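Local coordinates for protein ferredoxin, 2Fe-2S (PDB 1M2D) that binds one [2Fe-2S] cluster within a thioredoxin-like fold and transfers electrons in metabolic reactions, at residues S27-V30 against F31-F34. The protein carries 1 engineered substitution. Numbering follows the deposited sequence.
Sequences SREV and FQAF
V30 and F34, one helical turn apart, run alongside each other in the same direction from the helix, the methyl CG1 of V30 meeting the ring of F34 at CE1, 3.8 Å off. With its CG1 anti to the backbone N (chi1 173°), V30 carries that methyl forward along the helix to the aromatic ring. The ring also passes close to the V30 carbonyl, its CD1 3.4 Å from V30 O in an oblique approach. Both side chains reach V82 of helix 82-91, and F34 goes on to I85, I50 and V8. Replacing F34 with an alanine is likely to leave V30 CG1 without its aromatic neighbour and to open a gap between helix 27-40, the sheet and helix 82-91. F31 turns its ring to the sheet, against V8 on strand 4-9 and I50 and P52 on strand 48-53. This is a helix of the thioredoxin-like fold, lying on strands 4-9 and 48-53 of its mixed sheet, and here its first turn starts beside the [2Fe-2S] site: S27 touches the cluster ligand C22, and its OG is hydrogen-bonded to the carbonyl of C9, another ligand. Four i to i+4 backbone hydrogen bonds carry the helix through residues 27-34, the first from F31 N to S27 O (2.9 Å) and the last from F34 N to V30 O (3.0 Å). On the outer surface a water donates to E29 O (2.8 Å) and to Q32 OE1 (3.2 Å), so E29 O serves both this water and A33 N. Q32 OE1 also lies 3.9 Å from E29 CG, the amide oxygen meeting this methylene and not the carboxylate.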
# COMPACT_ATOMS: atom_id res chain seq x y z
N SER A 27 -6.49 -10.86 9.16
CA SER A 27 -5.95 -9.55 8.90
C SER A 27 -7.02 -8.47 8.82
O SER A 27 -6.66 -7.29 8.96
CB SER A 27 -5.12 -9.53 7.62
OG SER A 27 -5.98 -9.65 6.49
N ARG A 28 -8.28 -8.81 8.55
CA ARG A 28 -9.24 -7.68 8.53
C ARG A 28 -9.46 -7.18 9.94
O ARG A 28 -9.73 -6.02 10.11
CB ARG A 28 -10.53 -8.09 7.82
CG ARG A 28 -10.11 -8.35 6.34
CD ARG A 28 -11.30 -8.74 5.55
NE ARG A 28 -10.82 -8.92 4.19
CZ ARG A 28 -11.74 -9.26 3.31
NH1 ARG A 28 -12.99 -9.44 3.67
NH2 ARG A 28 -11.40 -9.45 2.04
N GLU A 29 -9.34 -8.06 10.95
CA GLU A 29 -9.41 -7.62 12.34
C GLU A 29 -8.16 -6.80 12.73
O GLU A 29 -8.23 -5.87 13.54
CB GLU A 29 -9.58 -8.79 13.30
CG GLU A 29 -10.98 -9.33 13.08
CD GLU A 29 -11.08 -10.28 11.96
OE1 GLU A 29 -10.13 -10.69 11.28
OE2 GLU A 29 -12.27 -10.62 11.75
N VAL A 30 -7.03 -7.09 12.15
CA VAL A 30 -5.80 -6.29 12.28
C VAL A 30 -6.02 -4.88 11.73
O VAL A 30 -5.74 -3.87 12.35
CB VAL A 30 -4.61 -6.95 11.62
CG1 VAL A 30 -3.38 -6.04 11.60
CG2 VAL A 30 -4.30 -8.24 12.35
N PHE A 31 -6.54 -4.82 10.50
CA PHE A 31 -6.81 -3.56 9.82
C PHE A 31 -7.77 -2.75 10.69
O PHE A 31 -7.61 -1.57 10.97
CB PHE A 31 -7.38 -3.78 8.42
CG PHE A 31 -7.82 -2.53 7.71
CD1 PHE A 31 -6.88 -1.62 7.25
CD2 PHE A 31 -9.16 -2.23 7.52
CE1 PHE A 31 -7.27 -0.45 6.64
CE2 PHE A 31 -9.55 -1.04 6.93
CZ PHE A 31 -8.63 -0.16 6.51
N GLN A 32 -8.86 -3.34 11.14
CA GLN A 32 -9.86 -2.71 12.00
C GLN A 32 -9.18 -2.17 13.28
O GLN A 32 -9.47 -1.07 13.71
CB GLN A 32 -10.92 -3.70 12.37
CG GLN A 32 -12.07 -3.49 13.35
CD GLN A 32 -13.03 -4.65 13.08
OE1 GLN A 32 -12.65 -5.80 13.36
NE2 GLN A 32 -14.19 -4.40 12.49
N ALA A 33 -8.32 -2.93 13.89
CA ALA A 33 -7.65 -2.52 15.13
C ALA A 33 -6.74 -1.30 14.89
O ALA A 33 -6.76 -0.38 15.72
CB ALA A 33 -6.87 -3.63 15.74
N PHE A 34 -6.05 -1.29 13.78
CA PHE A 34 -5.28 -0.08 13.43
C PHE A 34 -6.18 1.15 13.22
O PHE A 34 -5.94 2.18 13.76
CB PHE A 34 -4.39 -0.22 12.18
CG PHE A 34 -3.04 -0.89 12.41
CD1 PHE A 34 -2.78 -2.17 11.97
CD2 PHE A 34 -2.02 -0.19 13.04
CE1 PHE A 34 -1.55 -2.79 12.10
CE2 PHE A 34 -0.79 -0.80 13.17
CZ PHE A 34 -0.54 -2.08 12.71
O HOH W 1 -10.27 -5.97 15.46